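Local coordinates for protein isomaltodextranase (Arthrobacter globiformis, PDB 5AWO) that hydrolyses (1->6)-alpha-D-glucosidic linkages in polysaccharides such as dextran, removing successive isomaltose units from the non-reducing ends of the chains, at residues D370-K375 with G398-G403; T474-A479 with N604-D609; A479-G484 with V516-Q521; V520-R525 with I580-G585; M544-E549 with N587-G592. All blocks are in the same frame, centred on the assembly; numbering follows the deposited sequence.

Interaction 1: D370-K375 with G398-G403; sequences DGLVGK and GQLPDG
L400 sets its CD1 methyl into the bend formed by D370, G371 and L372. L400 CD1 comes within 3.4 Å of L372 N and 3.6 Å of D370 CB, so one branch touches both the end of the helix and the start of the loop. L372 answers from its own side: with CG anti to the backbone N (chi1 176°), its CD1 reaches 3.3 Å from G398 O. Next to L400, the P401 ring presents CD to D370 O at 3.4 Å. The two chains draw together at G374 and G398, whose CA atoms are 3.8 Å apart; a side chain on G398 would collide with V373 O and L372 CD1.

Polar links between the segments run through water. One molecule accepts from V373 N at 2.8 Å and donates to Q399 O at 2.7 Å. Another donates to D402 OD2 and, weakly, to D370 OD2, the latter oxygen also being in a salt bridge with R464.

Two turns position this first shell. G371 ends helix 362-370 in a Schellman motif, at a positive phi (90°) that suits glycine, and L400 to G403 form a type I beta turn closed by G403 N to L400 O at 2.9 Å. Beyond them, K375 opens strand 375-378, which pairs with strand 395-399 through A397, while G398 bonds G406 on the next strand. P401 packs on A519 and Q521 of strand 515-522, and G374 is tied to A338, just before the end of helix 326-339.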
# COMPACT_ATOMS: atom_id res chain seq x y z
N ASP A 370 -3.30 -9.20 10.85
CA ASP A 370 -4.74 -8.86 10.97
C ASP A 370 -5.17 -7.78 9.97
O ASP A 370 -6.37 -7.51 9.81
CB ASP A 370 -5.11 -8.46 12.41
CG ASP A 370 -4.95 -9.62 13.42
OD1 ASP A 370 -4.78 -10.79 12.99
OD2 ASP A 370 -4.96 -9.32 14.64
N GLY A 371 -4.23 -7.14 9.29
CA GLY A 371 -4.54 -6.16 8.23
C GLY A 371 -4.68 -4.73 8.71
O GLY A 371 -5.53 -3.98 8.23
N LEU A 372 -3.83 -4.34 9.68
CA LEU A 372 -3.79 -2.97 10.09
C LEU A 372 -3.28 -2.07 8.98
O LEU A 372 -2.19 -2.28 8.43
CB LEU A 372 -2.86 -2.78 11.30
CG LEU A 372 -2.67 -1.33 11.75
CD1 LEU A 372 -3.98 -0.75 12.29
CD2 LEU A 372 -1.56 -1.24 12.79
N VAL A 373 -4.07 -1.05 8.67
CA VAL A 373 -3.65 0.06 7.81
C VAL A 373 -4.01 1.35 8.55
O VAL A 373 -5.19 1.74 8.57
CB VAL A 373 -4.34 0.02 6.41
CG1 VAL A 373 -3.88 1.19 5.55
CG2 VAL A 373 -4.09 -1.30 5.73
N GLY A 374 -3.03 1.97 9.19
CA GLY A 374 -3.27 3.19 9.97
C GLY A 374 -3.32 4.41 9.10
O GLY A 374 -2.85 4.40 7.94
N LYS A 375 -3.94 5.45 9.65
CA LYS A 375 -3.82 6.80 9.17
C LYS A 375 -3.15 7.64 10.24
O LYS A 375 -3.30 7.38 11.42
CB LYS A 375 -5.20 7.40 8.80
CG LYS A 375 -5.63 7.06 7.37
CD LYS A 375 -7.04 7.57 7.02
CE LYS A 375 -7.34 7.57 5.52
NZ LYS A 375 -7.35 6.21 4.95
N GLY A 398 -5.16 2.75 13.30
CA GLY A 398 -5.99 2.07 12.33
C GLY A 398 -6.80 1.00 13.02
O GLY A 398 -6.44 0.51 14.08
N GLN A 399 -7.91 0.62 12.36
CA GLN A 399 -8.83 -0.34 12.92
C GLN A 399 -8.75 -1.64 12.20
O GLN A 399 -8.65 -1.68 10.96
CB GLN A 399 -10.26 0.19 12.82
CG GLN A 399 -11.25 -0.61 13.63
CD GLN A 399 -12.57 0.12 13.80
OE1 GLN A 399 -12.95 1.02 13.01
NE2 GLN A 399 -13.27 -0.22 14.89
N LEU A 400 -8.80 -2.73 12.95
CA LEU A 400 -8.83 -4.05 12.40
C LEU A 400 -10.28 -4.48 12.12
O LEU A 400 -11.20 -3.93 12.72
CB LEU A 400 -8.16 -5.05 13.35
CG LEU A 400 -6.64 -4.97 13.63
CD1 LEU A 400 -5.89 -4.94 12.32
CD2 LEU A 400 -6.24 -3.80 14.49
N PRO A 401 -10.43 -5.49 11.27
CA PRO A 401 -11.79 -5.97 10.95
C PRO A 401 -12.61 -6.37 12.16
O PRO A 401 -13.83 -6.14 12.16
CB PRO A 401 -11.51 -7.13 10.01
CG PRO A 401 -10.23 -6.76 9.31
CD PRO A 401 -9.41 -6.16 10.43
N ASP A 402 -11.98 -6.92 13.21
CA ASP A 402 -12.73 -7.28 14.43
C ASP A 402 -13.08 -6.11 15.34
O ASP A 402 -13.64 -6.31 16.44
CB ASP A 402 -12.01 -8.41 15.19
CG ASP A 402 -10.74 -7.96 15.89
OD1 ASP A 402 -10.42 -6.76 15.88
OD2 ASP A 402 -10.07 -8.83 16.47
N GLY A 403 -12.76 -4.88 14.93
CA GLY A 403 -13.07 -3.70 15.67
C GLY A 403 -11.98 -3.19 16.63
O GLY A 403 -12.08 -2.09 17.15
O HOH W 1 -7.67 -8.52 15.08
O HOH W 2 -6.79 -0.63 9.28

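Interaction 2: T474-A479 with N604-D609; sequences TRYPAA and NWIELD
R475 lies flat on W605 on one face of an antiparallel strand pair in the CBM35-type beta sandwich, where N604 and W605 form a classic beta bulge opposite R533. The guanidinium and indole planes are 9° apart and their centres 3.9 Å apart. R475 CD stands over the five-membered ring, 3.8 Å from its centroid, a CH-pi contact, while CZ is off-centre in a cation-pi arrangement. A bend at chi3 (-66°) turns the group over the ring.

E607 comes to the guanidinium at its edge, the carboxylate nearly coplanar with it. In a side-on salt bridge, R475 NE and NH2 both bind E607 OE2, at 2.9 Å and 3.1 Å; NE meets the anti lone pair of OE2, and NH2 comes nearly along the C-O axis. OE1 is held by R531 and W605 NE1 by D497, so both partners of the arginine are themselves fixed.

The other face carries Y476, whose CB meets I606 CG1 at 3.9 Å and whose hydroxyl bonds P401 O. The strands run at 157°, with T474-L608 and Y476-I606 as hydrogen-bonded pairs. Past P477, the chain enters a 3-10 turn but keeps one more backbone bond: A478 N reaches N604 O at 2.9 Å.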
# COMPACT_ATOMS: atom_id res chain seq x y z
N THR A 474 -20.10 -2.97 17.38
CA THR A 474 -18.77 -2.57 16.93
C THR A 474 -18.88 -1.28 16.11
O THR A 474 -19.55 -1.28 15.06
CB THR A 474 -18.15 -3.66 16.05
OG1 THR A 474 -18.27 -4.93 16.70
CG2 THR A 474 -16.67 -3.36 15.79
N ARG A 475 -18.21 -0.22 16.56
CA ARG A 475 -18.17 1.05 15.83
C ARG A 475 -16.89 1.18 14.97
O ARG A 475 -15.78 1.02 15.48
CB ARG A 475 -18.26 2.25 16.77
CG ARG A 475 -18.23 3.60 16.07
CD ARG A 475 -18.30 4.78 16.98
NE ARG A 475 -19.59 4.85 17.68
CZ ARG A 475 -19.93 5.81 18.53
NH1 ARG A 475 -19.11 6.81 18.84
NH2 ARG A 475 -21.14 5.76 19.11
N TYR A 476 -17.09 1.56 13.71
CA TYR A 476 -16.03 1.86 12.74
C TYR A 476 -16.11 3.33 12.32
O TYR A 476 -16.95 3.70 11.52
CB TYR A 476 -16.19 0.98 11.51
CG TYR A 476 -16.14 -0.48 11.82
CD1 TYR A 476 -17.27 -1.14 12.28
CD2 TYR A 476 -14.95 -1.21 11.71
CE1 TYR A 476 -17.23 -2.49 12.57
CE2 TYR A 476 -14.90 -2.56 11.99
CZ TYR A 476 -16.04 -3.21 12.45
OH TYR A 476 -15.96 -4.56 12.72
N PRO A 477 -15.21 4.18 12.86
CA PRO A 477 -15.15 5.57 12.46
C PRO A 477 -14.74 5.77 10.99
O PRO A 477 -13.78 5.17 10.53
CB PRO A 477 -14.08 6.15 13.38
CG PRO A 477 -14.13 5.27 14.58
CD PRO A 477 -14.30 3.92 14.00
N ALA A 478 -15.47 6.60 10.26
CA ALA A 478 -15.20 6.76 8.83
C ALA A 478 -13.88 7.48 8.58
O ALA A 478 -13.23 7.23 7.55
CB ALA A 478 -16.35 7.53 8.16
N ALA A 479 -13.47 8.34 9.51
CA ALA A 479 -12.25 9.14 9.35
C ALA A 479 -10.98 8.29 9.40
O ALA A 479 -9.93 8.78 9.01
CB ALA A 479 -12.18 10.26 10.37
N ASN A 604 -20.08 9.90 9.54
CA ASN A 604 -19.26 9.85 10.76
C ASN A 604 -18.78 8.45 11.09
O ASN A 604 -17.59 8.24 11.33
CB ASN A 604 -20.07 10.40 11.93
CG ASN A 604 -19.21 10.77 13.12
OD1 ASN A 604 -17.96 10.82 13.08
ND2 ASN A 604 -19.87 11.06 14.19
N TRP A 605 -19.68 7.47 11.10
CA TRP A 605 -19.33 6.11 11.41
C TRP A 605 -20.38 5.13 10.98
O TRP A 605 -21.51 5.54 10.64
CB TRP A 605 -19.00 5.93 12.90
CG TRP A 605 -19.99 6.45 13.98
CD1 TRP A 605 -19.76 7.46 14.83
CD2 TRP A 605 -21.27 5.90 14.34
NE1 TRP A 605 -20.82 7.61 15.72
CE2 TRP A 605 -21.76 6.66 15.43
CE3 TRP A 605 -22.05 4.84 13.87
CZ2 TRP A 605 -23.01 6.40 16.03
CZ3 TRP A 605 -23.30 4.59 14.47
CH2 TRP A 605 -23.75 5.37 15.53
N ILE A 606 -20.01 3.86 10.90
CA ILE A 606 -20.98 2.77 10.90
C ILE A 606 -20.84 1.97 12.20
O ILE A 606 -19.78 1.97 12.84
CB ILE A 606 -20.90 1.84 9.67
CG1 ILE A 606 -19.60 1.02 9.65
CG2 ILE A 606 -21.05 2.64 8.37
CD1 ILE A 606 -19.62 -0.08 8.63
N GLU A 607 -21.92 1.31 12.59
CA GLU A 607 -21.92 0.37 13.70
C GLU A 607 -22.55 -0.93 13.27
O GLU A 607 -23.53 -0.93 12.51
CB GLU A 607 -22.67 0.94 14.90
CG GLU A 607 -21.80 1.79 15.79
CD GLU A 607 -22.52 2.27 17.03
OE1 GLU A 607 -23.68 1.83 17.26
OE2 GLU A 607 -21.92 3.08 17.77
N LEU A 608 -21.95 -2.03 13.69
CA LEU A 608 -22.50 -3.36 13.46
C LEU A 608 -22.76 -4.00 14.81
O LEU A 608 -22.05 -3.74 15.79
CB LEU A 608 -21.54 -4.23 12.66
CG LEU A 608 -21.48 -4.04 11.15
CD1 LEU A 608 -22.80 -4.46 10.50
CD2 LEU A 608 -21.11 -2.60 10.79
N ASP A 609 -23.80 -4.85 14.84
CA ASP A 609 -24.07 -5.72 15.98
C ASP A 609 -23.81 -7.15 15.53
O ASP A 609 -24.66 -7.76 14.88
CB ASP A 609 -25.52 -5.57 16.44
CG ASP A 609 -25.85 -4.17 16.91
OD1 ASP A 609 -24.94 -3.43 17.35
OD2 ASP A 609 -27.03 -3.80 16.84
O HOH W 3 -15.25 9.69 11.28

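Interaction 3: A479-G484 with V516-Q521; sequences AFAAWG and VTFAVQ
An edge strand of the beta sandwich is built here: A482 and W483 pair antiparallel with T517 and V516, at 153° between strand directions, and strand 482-484 is the outermost of its sheet. A482 and T517 form the hydrogen-bonded pair. A482 N donates to T517 O at 3.2 Å, and T517 N returns a bond to A482 O at 2.9 Å. The same A482 O also receives a CA-H contact from V516 CA at 3.2 Å.

The side chains divide between the two faces. On one, A482 CB meets T517 CB at 4.2 Å, and T517 OG1 continues to T590 OG1 on the neighbouring strand. On the other, V516 and W483 form the non-hydrogen-bonded pair; V516 CG2 approaches W483 CD1 obliquely, at 4.4 Å. V516 and W483 both reach V502, while F518 reaches Y476 of strand 473-477, so this side faces the opposing sheet of the sandwich.

A481, just before the strand, fills the angle between V516 and F518. A481 CB is 3.8 Å from V516 CG1, which the valine's chi1 of 180° places anti to the backbone N.

W483 has the A481 carbonyl oxygen over one face of its own ring, offset toward the rim. K375 makes a cation-pi contact with the indole and a hydrogen bond from NZ to A481 O, while W483 NE1 is bound to A478 O. A481 CB meets F518 CE1 obliquely at 3.7 Å.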
# COMPACT_ATOMS: atom_id res chain seq x y z
N ALA A 479 -13.47 8.34 9.51
CA ALA A 479 -12.25 9.14 9.35
C ALA A 479 -10.98 8.29 9.40
O ALA A 479 -9.93 8.78 9.01
CB ALA A 479 -12.18 10.26 10.37
N PHE A 480 -11.10 7.05 9.89
CA PHE A 480 -9.97 6.11 9.89
C PHE A 480 -10.10 4.98 8.91
O PHE A 480 -9.27 4.09 8.89
CB PHE A 480 -9.73 5.60 11.32
CG PHE A 480 -9.02 6.59 12.18
CD1 PHE A 480 -7.63 6.68 12.11
CD2 PHE A 480 -9.69 7.47 13.01
CE1 PHE A 480 -6.94 7.61 12.85
CE2 PHE A 480 -8.99 8.39 13.77
CZ PHE A 480 -7.62 8.48 13.67
N ALA A 481 -11.16 4.98 8.08
CA ALA A 481 -11.40 3.96 7.08
C ALA A 481 -10.72 4.32 5.75
O ALA A 481 -9.91 5.23 5.72
CB ALA A 481 -12.91 3.76 6.89
N ALA A 482 -11.04 3.56 4.70
CA ALA A 482 -10.50 3.77 3.37
C ALA A 482 -11.41 4.68 2.58
O ALA A 482 -12.62 4.46 2.56
CB ALA A 482 -10.30 2.45 2.66
N TRP A 483 -10.84 5.65 1.89
CA TRP A 483 -11.55 6.64 1.08
C TRP A 483 -11.20 6.49 -0.38
O TRP A 483 -10.03 6.33 -0.73
CB TRP A 483 -11.21 8.06 1.48
CG TRP A 483 -11.22 8.33 2.96
CD1 TRP A 483 -12.04 7.76 3.88
CD2 TRP A 483 -10.35 9.20 3.68
NE1 TRP A 483 -11.75 8.23 5.13
CE2 TRP A 483 -10.72 9.13 5.03
CE3 TRP A 483 -9.31 10.06 3.31
CZ2 TRP A 483 -10.06 9.84 6.03
CZ3 TRP A 483 -8.66 10.76 4.29
CH2 TRP A 483 -9.05 10.67 5.64
N GLY A 484 -12.20 6.57 -1.27
CA GLY A 484 -11.97 6.58 -2.69
C GLY A 484 -12.87 7.54 -3.46
O GLY A 484 -13.85 8.04 -2.91
N VAL A 516 -16.49 5.08 0.73
CA VAL A 516 -15.76 4.69 1.95
C VAL A 516 -15.87 3.20 2.09
O VAL A 516 -16.94 2.61 1.89
CB VAL A 516 -16.32 5.36 3.21
CG1 VAL A 516 -15.55 4.92 4.46
CG2 VAL A 516 -16.28 6.86 3.08
N THR A 517 -14.75 2.55 2.41
CA THR A 517 -14.70 1.11 2.59
C THR A 517 -14.24 0.75 3.99
O THR A 517 -13.21 1.25 4.48
CB THR A 517 -13.79 0.42 1.55
OG1 THR A 517 -14.32 0.67 0.23
CG2 THR A 517 -13.64 -1.05 1.77
N PHE A 518 -14.99 -0.15 4.61
CA PHE A 518 -14.73 -0.69 5.94
C PHE A 518 -14.50 -2.18 5.82
O PHE A 518 -15.20 -2.88 5.08
CB PHE A 518 -15.94 -0.50 6.87
CG PHE A 518 -16.37 0.92 7.05
CD1 PHE A 518 -15.86 1.70 8.08
CD2 PHE A 518 -17.35 1.47 6.22
CE1 PHE A 518 -16.28 2.99 8.28
CE2 PHE A 518 -17.76 2.76 6.41
CZ PHE A 518 -17.24 3.54 7.43
N ALA A 519 -13.53 -2.70 6.58
CA ALA A 519 -13.37 -4.12 6.72
C ALA A 519 -14.01 -4.55 8.01
O ALA A 519 -13.74 -3.99 9.05
CB ALA A 519 -11.90 -4.50 6.73
N VAL A 520 -14.84 -5.58 7.94
CA VAL A 520 -15.56 -6.05 9.12
C VAL A 520 -15.44 -7.57 9.20
O VAL A 520 -15.51 -8.26 8.18
CB VAL A 520 -17.06 -5.62 9.10
CG1 VAL A 520 -17.21 -4.13 8.85
CG2 VAL A 520 -17.84 -6.40 8.07
N GLN A 521 -15.26 -8.07 10.41
CA GLN A 521 -15.13 -9.51 10.66
C GLN A 521 -16.34 -9.94 11.51
O GLN A 521 -16.63 -9.31 12.52
CB GLN A 521 -13.82 -9.81 11.38
CG GLN A 521 -13.36 -11.27 11.36
CD GLN A 521 -12.53 -11.65 10.14
OE1 GLN A 521 -12.17 -10.80 9.33
NE2 GLN A 521 -12.23 -12.94 10.00

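Interaction 4: V520-R525 with I580-G585; sequences VQVPHR and ITLDAG
V522 and G585 exchange the two backbone bonds of this contact. V522 N reaches G585 O at 3.0 Å with an N-H...O angle of 159°; the return bond, G585 N to V522 O, is modelled so short that its length is doubtful. G585 O also takes a CA-H contact from Q521 CA at 3.2 Å, and the positive phi of G585 suits glycine.

Among van der Waals contacts, Q521 is bent at chi2 (88°), which folds its amide back over G585: NE2 comes 3.2 Å from G585 CA, and CD lies 3.4 Å from G585 C. With an alanine here, the folded amide would be missing and the G585 peptide would probably lose its cover on that side. The apolar group is L582 CD1 against V522 CG1 (3.9 Å) and V520 CG2 (4.1 Å), each valine crossing the leucine at about a right angle.

The charged pair is looser. R525 and D583 run side by side, their planes 70° apart, with a long NE to OD1 salt bridge in which the place of OD1 is less sure. A water accepting from R525 NH2 at 2.8 Å donates to D583 OD2.

Each segment leads from one sheet of the sandwich to the other, 520-525 from strand 515-522 to strand 526-535, and 580-585 from strand 574-582 to strand 585-592. The chemistry implies a sandwich rim held by backbone and leucine-valine contacts inside, with a hydrated ion pair at the outer end.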
# COMPACT_ATOMS: atom_id res chain seq x y z
N VAL A 520 -14.84 -5.58 7.94
CA VAL A 520 -15.56 -6.05 9.12
C VAL A 520 -15.44 -7.57 9.20
O VAL A 520 -15.51 -8.26 8.18
CB VAL A 520 -17.06 -5.62 9.10
CG1 VAL A 520 -17.21 -4.13 8.85
CG2 VAL A 520 -17.84 -6.40 8.07
N GLN A 521 -15.26 -8.07 10.41
CA GLN A 521 -15.13 -9.51 10.66
C GLN A 521 -16.34 -9.94 11.51
O GLN A 521 -16.63 -9.31 12.52
CB GLN A 521 -13.82 -9.81 11.38
CG GLN A 521 -13.36 -11.27 11.36
CD GLN A 521 -12.53 -11.65 10.14
OE1 GLN A 521 -12.17 -10.80 9.33
NE2 GLN A 521 -12.23 -12.94 10.00
N VAL A 522 -17.05 -10.97 11.04
CA VAL A 522 -18.19 -11.57 11.79
C VAL A 522 -18.06 -13.10 11.85
O VAL A 522 -17.37 -13.69 11.04
CB VAL A 522 -19.58 -11.20 11.19
CG1 VAL A 522 -19.89 -9.73 11.41
CG2 VAL A 522 -19.65 -11.55 9.73
N PRO A 523 -18.76 -13.74 12.80
CA PRO A 523 -18.61 -15.20 13.03
C PRO A 523 -19.31 -16.22 12.10
O PRO A 523 -18.85 -17.35 12.05
CB PRO A 523 -19.11 -15.39 14.47
CG PRO A 523 -19.96 -14.21 14.75
CD PRO A 523 -19.41 -13.07 13.94
N HIS A 524 -20.37 -15.85 11.35
CA HIS A 524 -21.10 -16.81 10.49
C HIS A 524 -21.77 -16.15 9.27
O HIS A 524 -21.95 -14.95 9.24
CB HIS A 524 -22.17 -17.54 11.32
CG HIS A 524 -23.13 -16.62 11.99
ND1 HIS A 524 -22.95 -16.20 13.28
CD2 HIS A 524 -24.23 -15.99 11.52
CE1 HIS A 524 -23.93 -15.36 13.60
NE2 HIS A 524 -24.71 -15.22 12.55
N ARG A 525 -22.08 -16.94 8.24
CA ARG A 525 -22.82 -16.42 7.08
C ARG A 525 -24.24 -16.04 7.48
O ARG A 525 -24.91 -16.83 8.17
CB ARG A 525 -22.87 -17.46 5.95
CG ARG A 525 -23.68 -17.02 4.73
CD ARG A 525 -23.36 -17.88 3.51
NE ARG A 525 -23.70 -17.27 2.22
CZ ARG A 525 -24.45 -17.86 1.27
NH1 ARG A 525 -24.93 -19.09 1.45
NH2 ARG A 525 -24.70 -17.23 0.13
N ILE A 580 -27.84 -5.72 6.88
CA ILE A 580 -26.86 -6.08 5.88
C ILE A 580 -26.54 -7.56 6.06
O ILE A 580 -26.39 -8.03 7.19
CB ILE A 580 -25.62 -5.16 6.00
CG1 ILE A 580 -24.71 -5.31 4.79
CG2 ILE A 580 -24.86 -5.42 7.30
CD1 ILE A 580 -23.65 -4.23 4.71
N THR A 581 -26.49 -8.31 4.96
CA THR A 581 -26.11 -9.70 5.02
C THR A 581 -24.58 -9.76 4.97
O THR A 581 -24.00 -9.45 3.93
CB THR A 581 -26.79 -10.57 3.92
OG1 THR A 581 -26.55 -10.07 2.59
CG2 THR A 581 -28.30 -10.58 4.15
N LEU A 582 -23.97 -10.11 6.11
CA LEU A 582 -22.49 -10.33 6.24
C LEU A 582 -22.20 -11.82 6.42
O LEU A 582 -22.98 -12.55 7.04
CB LEU A 582 -21.90 -9.54 7.42
CG LEU A 582 -22.20 -8.06 7.51
CD1 LEU A 582 -21.73 -7.50 8.83
CD2 LEU A 582 -21.59 -7.30 6.34
N ASP A 583 -21.08 -12.28 5.86
CA ASP A 583 -20.68 -13.67 5.95
C ASP A 583 -19.67 -13.82 7.09
O ASP A 583 -19.15 -12.82 7.57
CB ASP A 583 -20.12 -14.19 4.61
CG ASP A 583 -21.21 -14.54 3.57
OD1 ASP A 583 -22.40 -14.56 3.94
OD2 ASP A 583 -20.91 -14.84 2.37
N ALA A 584 -19.45 -15.05 7.55
CA ALA A 584 -18.48 -15.31 8.61
C ALA A 584 -17.12 -14.84 8.11
O ALA A 584 -16.76 -15.11 6.99
CB ALA A 584 -18.39 -16.80 8.92
N GLY A 585 -16.38 -14.17 8.97
CA GLY A 585 -15.03 -13.75 8.64
C GLY A 585 -15.08 -12.40 7.98
O GLY A 585 -15.88 -11.56 8.37
O HOH W 4 -23.07 -14.94 0.16

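Interaction 5: M544-E549 with N587-G592; sequences MTVTAE and NLVTIG
From T545-G592 through T547-T590 to E549-L588, three hydrogen-bonded pairs join these strands, which run antiparallel at 166°, through six backbone bonds such as L588 N to E549 O at 2.8 Å.

On one face V546 CG2 packs on I591 CG1 at 4.0 Å, and A548 stands opposite V589. M544 adds its CB against I591 CG1 at 3.7 Å before its chain bends at chi2 and chi3, carrying SD to 3.8 Å from G592 O. An alanine in place of M544 would keep the CB contact, but I591 CD1 is likely to lose the neighbouring CG and G592 the sulfur beside it.

The other face carries the threonines, E549 and L588, with water among the polar groups. T547 and T590 run alongside each other in the same direction; chi1 of T547 (59°) puts OG1 between its backbone N and carbonyl carbon, 3.9 Å from T590 CB. One water joins T547 OG1 to L588 O, another T590 OG1 to E549 OE1; T590 OG1 also bonds T517 and E549 OE1 pairs with R33.

V589 meets I580 and L582 of the opposing sheet, so the apolar face is the sandwich interior: central strands of a beta-sandwich carbohydrate-binding module.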
# COMPACT_ATOMS: atom_id res chain seq x y z
N MET A 544 -27.37 6.62 -0.54
CA MET A 544 -26.05 6.07 -0.86
C MET A 544 -26.19 4.63 -1.25
O MET A 544 -27.10 3.94 -0.78
CB MET A 544 -25.10 6.16 0.36
CG MET A 544 -24.86 7.57 0.82
SD MET A 544 -23.79 8.56 -0.26
CE MET A 544 -24.53 10.18 -0.20
N THR A 545 -25.28 4.16 -2.10
CA THR A 545 -25.24 2.76 -2.48
C THR A 545 -24.34 2.00 -1.52
O THR A 545 -23.20 2.43 -1.27
CB THR A 545 -24.74 2.62 -3.93
OG1 THR A 545 -25.62 3.34 -4.82
CG2 THR A 545 -24.65 1.16 -4.33
N VAL A 546 -24.84 0.89 -0.97
CA VAL A 546 -24.13 0.09 0.03
C VAL A 546 -23.99 -1.34 -0.46
O VAL A 546 -24.97 -1.96 -0.89
CB VAL A 546 -24.82 0.09 1.41
CG1 VAL A 546 -24.09 -0.82 2.40
CG2 VAL A 546 -24.93 1.50 1.96
N THR A 547 -22.76 -1.86 -0.42
CA THR A 547 -22.50 -3.25 -0.71
C THR A 547 -21.73 -3.93 0.41
O THR A 547 -21.07 -3.26 1.24
CB THR A 547 -21.71 -3.46 -2.02
OG1 THR A 547 -20.43 -2.79 -1.96
CG2 THR A 547 -22.47 -2.96 -3.22
N ALA A 548 -21.84 -5.25 0.45
CA ALA A 548 -20.90 -6.11 1.15
C ALA A 548 -20.33 -7.13 0.17
O ALA A 548 -21.05 -7.65 -0.69
CB ALA A 548 -21.56 -6.80 2.33
N GLU A 549 -19.01 -7.40 0.28
CA GLU A 549 -18.29 -8.27 -0.62
C GLU A 549 -17.24 -9.07 0.15
O GLU A 549 -16.76 -8.63 1.22
CB GLU A 549 -17.55 -7.45 -1.68
CG GLU A 549 -18.46 -6.72 -2.66
CD GLU A 549 -17.73 -5.86 -3.68
OE1 GLU A 549 -16.48 -5.69 -3.56
OE2 GLU A 549 -18.38 -5.33 -4.61
N ASN A 587 -15.49 -9.27 5.62
CA ASN A 587 -16.34 -8.62 4.64
C ASN A 587 -15.84 -7.21 4.42
O ASN A 587 -15.42 -6.55 5.37
CB ASN A 587 -17.80 -8.55 5.14
CG ASN A 587 -18.42 -9.91 5.37
OD1 ASN A 587 -19.01 -10.52 4.45
ND2 ASN A 587 -18.23 -10.43 6.58
N LEU A 588 -15.92 -6.75 3.18
CA LEU A 588 -15.69 -5.35 2.87
C LEU A 588 -17.03 -4.66 2.67
O LEU A 588 -17.78 -5.04 1.75
CB LEU A 588 -14.82 -5.19 1.62
CG LEU A 588 -13.35 -5.63 1.73
CD1 LEU A 588 -12.66 -4.96 2.91
CD2 LEU A 588 -13.17 -7.13 1.81
N VAL A 589 -17.34 -3.71 3.53
CA VAL A 589 -18.59 -2.96 3.45
C VAL A 589 -18.24 -1.61 2.89
O VAL A 589 -17.51 -0.83 3.54
CB VAL A 589 -19.28 -2.86 4.83
CG1 VAL A 589 -20.55 -2.03 4.74
CG2 VAL A 589 -19.61 -4.25 5.36
N THR A 590 -18.73 -1.33 1.69
CA THR A 590 -18.47 -0.10 0.97
C THR A 590 -19.76 0.69 0.80
O THR A 590 -20.79 0.14 0.36
CB THR A 590 -17.80 -0.40 -0.37
OG1 THR A 590 -16.50 -0.98 -0.11
CG2 THR A 590 -17.63 0.83 -1.24
N ILE A 591 -19.68 1.97 1.15
CA ILE A 591 -20.78 2.94 1.01
C ILE A 591 -20.28 4.08 0.15
O ILE A 591 -19.22 4.65 0.43
CB ILE A 591 -21.30 3.46 2.38
CG1 ILE A 591 -22.36 4.55 2.19
CG2 ILE A 591 -20.16 3.96 3.28
CD1 ILE A 591 -23.18 4.87 3.43
N GLY A 592 -21.03 4.42 -0.91
CA GLY A 592 -20.62 5.47 -1.82
C GLY A 592 -21.78 6.09 -2.57
O GLY A 592 -22.89 5.59 -2.49
O HOH W 5 -21.43 0.76 -2.19
O HOH W 6 -18.27 -4.10 -0.82
O HOH W 7 -15.76 -3.11 -1.69

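In the fold
Interaction 1 comes first, closing a short loop between residues 375 and 398 where the last helix of the barrel meets the C-terminal beta domain. The rest lie in the carbohydrate-binding module, all within the loop closed by interaction 2. Interaction 2 opens at 474 and closes at 604, enclosing the others and pairing the module's first and last strands. Interaction 3 closes the loop from 484 to 516, sharing A479 with interaction 2 and V520 and Q521 with interaction 4. Interactions 4 and 5 cross: 544-549 lies within the loop of interaction 4, whose closing segment precedes 587-592. P401 of interaction 1 bonds Y476 and Q521, joining the two domains.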